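Local coordinates for AT-less polyketide synthase (Streptomyces platensis subsp. rosaceus, PDB 4QYR), which probably catalyses decarboxylative carbon-carbon bond formation on carrier-protein-bound acyl chains, as a ketosynthase domain of a modular isomigrastatin polyketide synthase, at residues 220-232 and 378-390. Numbering follows the deposited sequence.
Sequences PDGRCKTFSAGAD and ALHCDRLNPHLPL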
loop_
_atom_site.group_PDB
_atom_site.type_symbol
_atom_site.label_atom_id
_atom_site.label_comp_id
_atom_site.label_asym_id
_atom_site.label_seq_id
_atom_site.Cartn_x
_atom_site.Cartn_y
_atom_site.Cartn_z
ATOM N N PRO A 220 14.452 -23.722 16.403
ATOM C CA PRO A 220 14.975 -23.900 17.762
ATOM C C PRO A 220 16.399 -23.413 17.955
ATOM O O PRO A 220 16.737 -23.086 19.094
ATOM C CB PRO A 220 14.904 -25.413 17.979
ATOM C CG PRO A 220 13.964 -25.924 16.939
ATOM C CD PRO A 220 14.034 -24.988 15.790
ATOM N N ASP A 221 17.204 -23.367 16.890
ATOM C CA ASP A 221 18.601 -22.903 16.980
ATOM C C ASP A 221 18.811 -21.549 16.304
ATOM O O ASP A 221 19.940 -21.144 16.021
ATOM C CB ASP A 221 19.559 -23.926 16.364
ATOM C CG ASP A 221 19.243 -24.227 14.909
ATOM O OD1 ASP A 221 18.422 -23.515 14.297
ATOM O OD2 ASP A 221 19.837 -25.177 14.366
ATOM N N GLY A 222 17.701 -20.887 16.019
ATOM C CA GLY A 222 17.702 -19.563 15.448
ATOM C C GLY A 222 18.511 -19.360 14.190
ATOM O O GLY A 222 19.171 -18.337 14.044
ATOM N N ARG A 223 18.466 -20.305 13.266
ATOM C CA ARG A 223 19.153 -20.096 12.000
ATOM C C ARG A 223 18.235 -20.379 10.821
ATOM O O ARG A 223 17.388 -21.273 10.884
ATOM C CB ARG A 223 20.412 -20.963 11.924
ATOM C CG ARG A 223 21.719 -20.194 12.181
ATOM C CD ARG A 223 21.833 -19.727 13.612
ATOM N NE ARG A 223 23.063 -18.986 13.852
ATOM C CZ ARG A 223 23.500 -18.608 15.054
ATOM N NH1 ARG A 223 24.644 -17.937 15.163
ATOM N NH2 ARG A 223 22.806 -18.882 16.149
ATOM N N CYS A 224 18.388 -19.599 9.755
ATOM C CA CYS A 224 17.689 -19.895 8.516
ATOM C C CYS A 224 18.499 -20.869 7.714
ATOM O O CYS A 224 19.285 -20.465 6.865
ATOM C CB CYS A 224 17.455 -18.647 7.678
ATOM S SG CYS A 224 16.141 -17.602 8.243
ATOM N N LYS A 225 18.304 -22.157 7.966
ATOM C CA LYS A 225 19.094 -23.150 7.267
ATOM C C LYS A 225 18.437 -23.462 5.936
ATOM O O LYS A 225 18.009 -24.580 5.693
ATOM C CB LYS A 225 19.267 -24.397 8.120
ATOM C CG LYS A 225 20.027 -24.135 9.411
ATOM C CD LYS A 225 20.058 -25.363 10.301
ATOM C CE LYS A 225 18.677 -25.677 10.827
ATOM N NZ LYS A 225 18.389 -24.971 12.097
ATOM N N THR A 226 18.360 -22.440 5.084
ATOM C CA THR A 226 17.788 -22.551 3.746
ATOM C C THR A 226 18.475 -23.614 2.907
ATOM O O THR A 226 19.701 -23.676 2.869
ATOM C CB THR A 226 17.881 -21.221 2.993
ATOM O OG1 THR A 226 17.349 -20.170 3.806
ATOM C CG2 THR A 226 17.111 -21.285 1.678
ATOM N N PHE A 227 17.651 -24.431 2.245
ATOM C CA PHE A 227 18.043 -25.547 1.374
ATOM C C PHE A 227 18.586 -26.744 2.140
ATOM O O PHE A 227 18.760 -27.813 1.562
ATOM C CB PHE A 227 19.069 -25.109 0.335
ATOM C CG PHE A 227 18.660 -23.909 -0.447
ATOM C CD1 PHE A 227 19.545 -22.838 -0.618
ATOM C CD2 PHE A 227 17.393 -23.828 -1.009
ATOM C CE1 PHE A 227 19.169 -21.702 -1.347
ATOM C CE2 PHE A 227 17.012 -22.703 -1.740
ATOM C CZ PHE A 227 17.912 -21.638 -1.909
ATOM N N SER A 228 18.841 -26.584 3.433
ATOM C CA SER A 228 19.398 -27.684 4.215
ATOM C C SER A 228 18.392 -28.809 4.376
ATOM O O SER A 228 17.206 -28.634 4.129
ATOM C CB SER A 228 19.835 -27.217 5.592
ATOM O OG SER A 228 18.776 -27.361 6.513
ATOM N N ALA A 229 18.873 -29.966 4.805
ATOM C CA ALA A 229 18.005 -31.107 5.045
ATOM C C ALA A 229 17.324 -30.971 6.400
ATOM O O ALA A 229 16.253 -31.535 6.636
ATOM C CB ALA A 229 18.802 -32.404 4.975
ATOM N N GLY A 230 17.960 -30.215 7.286
ATOM C CA GLY A 230 17.468 -30.060 8.638
ATOM C C GLY A 230 16.822 -28.709 8.846
ATOM O O GLY A 230 16.771 -28.201 9.961
ATOM N N ALA A 231 16.338 -28.117 7.764
ATOM C CA ALA A 231 15.618 -26.853 7.854
ATOM C C ALA A 231 14.360 -27.053 8.702
ATOM O O ALA A 231 13.597 -27.992 8.479
ATOM C CB ALA A 231 15.269 -26.331 6.454
ATOM N N ASP A 232 14.154 -26.176 9.678
ATOM C CA ASP A 232 13.135 -26.410 10.694
ATOM C C ASP A 232 12.564 -25.108 11.230
ATOM O O ASP A 232 12.050 -25.060 12.347
ATOM C CB ASP A 232 13.717 -27.233 11.850
ATOM C CG ASP A 232 14.863 -26.518 12.575
ATOM O OD1 ASP A 232 15.421 -25.535 12.032
ATOM O OD2 ASP A 232 15.229 -26.970 13.684
ATOM N N ALA A 378 26.353 -20.178 0.463
ATOM C CA ALA A 378 25.171 -20.359 1.288
ATOM C C ALA A 378 25.618 -21.073 2.553
ATOM O O ALA A 378 26.650 -21.744 2.558
ATOM C CB ALA A 378 24.094 -21.147 0.554
ATOM N N LEU A 379 24.859 -20.925 3.630
ATOM C CA LEU A 379 25.341 -21.388 4.921
ATOM C C LEU A 379 24.453 -22.449 5.543
ATOM O O LEU A 379 23.288 -22.592 5.166
ATOM C CB LEU A 379 25.476 -20.204 5.868
ATOM C CG LEU A 379 26.822 -19.484 5.888
ATOM C CD1 LEU A 379 27.282 -19.046 4.506
ATOM C CD2 LEU A 379 26.722 -18.299 6.820
ATOM N N HIS A 380 25.019 -23.185 6.500
ATOM C CA HIS A 380 24.355 -24.315 7.164
ATOM C C HIS A 380 23.802 -25.321 6.170
ATOM O O HIS A 380 22.832 -26.015 6.438
ATOM C CB HIS A 380 23.222 -23.829 8.064
ATOM C CG HIS A 380 23.548 -22.587 8.824
ATOM N ND1 HIS A 380 23.156 -21.334 8.403
ATOM C CD2 HIS A 380 24.233 -22.403 9.976
ATOM C CE1 HIS A 380 23.577 -20.431 9.269
ATOM N NE2 HIS A 380 24.233 -21.054 10.233
ATOM N N CYS A 381 24.436 -25.401 5.019
ATOM C CA CYS A 381 23.830 -26.084 3.906
ATOM C C CYS A 381 24.720 -27.230 3.444
ATOM O O CYS A 381 24.794 -27.538 2.255
ATOM C CB CYS A 381 23.575 -25.083 2.781
ATOM S SG CYS A 381 22.402 -25.642 1.581
ATOM N N ASP A 382 25.395 -27.865 4.397
ATOM C CA ASP A 382 26.319 -28.942 4.062
ATOM C C ASP A 382 25.581 -30.170 3.551
ATOM O O ASP A 382 26.034 -30.829 2.622
ATOM C CB ASP A 382 27.196 -29.304 5.268
ATOM C CG ASP A 382 27.935 -28.097 5.836
ATOM O OD1 ASP A 382 28.567 -27.359 5.048
ATOM O OD2 ASP A 382 27.886 -27.886 7.069
ATOM N N ARG A 383 24.436 -30.463 4.146
ATOM C CA ARG A 383 23.617 -31.579 3.696
ATOM C C ARG A 383 22.328 -31.057 3.043
ATOM O O ARG A 383 21.452 -30.516 3.724
ATOM C CB ARG A 383 23.306 -32.497 4.874
ATOM C CG ARG A 383 22.527 -33.732 4.518
ATOM C CD ARG A 383 23.462 -34.850 4.138
ATOM N NE ARG A 383 24.473 -35.099 5.161
ATOM C CZ ARG A 383 24.828 -36.315 5.576
ATOM N NH1 ARG A 383 24.237 -37.390 5.063
ATOM N NH2 ARG A 383 25.765 -36.461 6.511
ATOM N N LEU A 384 22.214 -31.197 1.724
ATOM C CA LEU A 384 21.101 -30.587 0.994
ATOM C C LEU A 384 19.754 -31.222 1.326
ATOM O O LEU A 384 19.691 -32.333 1.853
ATOM C CB LEU A 384 21.325 -30.675 -0.516
ATOM C CG LEU A 384 22.381 -29.826 -1.228
ATOM C CD1 LEU A 384 22.007 -29.682 -2.695
ATOM C CD2 LEU A 384 22.549 -28.462 -0.593
ATOM N N ASN A 385 18.681 -30.509 0.996
ATOM C CA ASN A 385 17.317 -31.014 1.151
ATOM C C ASN A 385 16.989 -32.101 0.118
ATOM O O ASN A 385 17.288 -31.961 -1.071
ATOM C CB ASN A 385 16.328 -29.854 1.037
ATOM C CG ASN A 385 14.929 -30.208 1.509
ATOM O OD1 ASN A 385 14.356 -31.217 1.108
ATOM N ND2 ASN A 385 14.356 -29.345 2.336
ATOM N N PRO A 386 16.371 -33.197 0.577
ATOM C CA PRO A 386 16.026 -34.343 -0.277
ATOM C C PRO A 386 14.876 -34.110 -1.260
ATOM O O PRO A 386 14.644 -34.985 -2.094
ATOM C CB PRO A 386 15.625 -35.418 0.732
ATOM C CG PRO A 386 16.179 -34.967 2.047
ATOM C CD PRO A 386 16.153 -33.485 2.005
ATOM N N HIS A 387 14.174 -32.981 -1.164
ATOM C CA HIS A 387 13.022 -32.723 -2.023
ATOM C C HIS A 387 13.334 -31.682 -3.090
ATOM O O HIS A 387 12.481 -31.310 -3.892
ATOM C CB HIS A 387 11.819 -32.279 -1.193
ATOM C CG HIS A 387 11.277 -33.342 -0.294
ATOM N ND1 HIS A 387 10.383 -34.300 -0.728
ATOM C CD2 HIS A 387 11.499 -33.609 1.014
ATOM C CE1 HIS A 387 10.088 -35.110 0.269
ATOM N NE2 HIS A 387 10.752 -34.711 1.343
ATOM N N LEU A 388 14.567 -31.209 -3.106
ATOM C CA LEU A 388 15.005 -30.371 -4.202
ATOM C C LEU A 388 15.065 -31.250 -5.437
ATOM O O LEU A 388 15.245 -32.466 -5.323
ATOM C CB LEU A 388 16.364 -29.738 -3.902
ATOM C CG LEU A 388 16.409 -28.989 -2.576
ATOM C CD1 LEU A 388 17.795 -28.460 -2.320
ATOM C CD2 LEU A 388 15.377 -27.873 -2.574
ATOM N N PRO A 389 14.904 -30.648 -6.621
ATOM C CA PRO A 389 14.870 -31.427 -7.857
ATOM C C PRO A 389 16.195 -32.122 -8.124
ATOM O O PRO A 389 17.264 -31.550 -7.873
ATOM C CB PRO A 389 14.586 -30.373 -8.929
ATOM C CG PRO A 389 14.018 -29.220 -8.191
ATOM C CD PRO A 389 14.726 -29.215 -6.885
ATOM N N LEU A 390 16.112 -33.351 -8.624
ATOM C CA LEU A 390 17.290 -34.133 -8.961
ATOM C C LEU A 390 17.756 -33.790 -10.373
ATOM O O LEU A 390 18.855 -34.159 -10.790
ATOM C CB LEU A 390 16.976 -35.624 -8.854
ATOM C CG LEU A 390 16.448 -36.126 -7.513
ATOM C CD1 LEU A 390 14.996 -36.538 -7.658
ATOM C CD2 LEU A 390 17.278 -37.301 -7.034
#
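A single beta bridge, S228 with L384, joins two loops of the thiolase-like ketosynthase fold. Loop 220-232 precedes strand 239-247, and loop 378-390 precedes strand 394-396. Two backbone bonds make the bridge. A229 N donates to R383 O at 2.8 Å. N385 N reaches F227 O at 2.8 Å. Both bonds are bent, and the one from N385 N is weak. F227 lies in the type II turn K225-S228, and its CB meets C381 SG at 3.6 Å. SG gets there because it lies anti to its own backbone N (chi1 -162°). The F227 side chain also touches V396 of strand 394-396.

At the other end, H380 packs against the aliphatic parts of R223 and K225. R223 CB sits over one face of its ring, 4.3 Å from the centroid, in a CH-pi contact. K225 CG touches H380 CB at 3.5 Å. The polar ends turn elsewhere. The R223 guanidinium pairs with D36, and K225 NZ bridges D221 and D232, with D232 OD1 at 3.0 Å. K225 O is gripped by S228 N and S228 OG from one face, which helps hold the turn. Backbone bonds, apolar contacts and a CH-pi contact thus join the loops, while the charged ends of R223 and K225 are paired elsewhere.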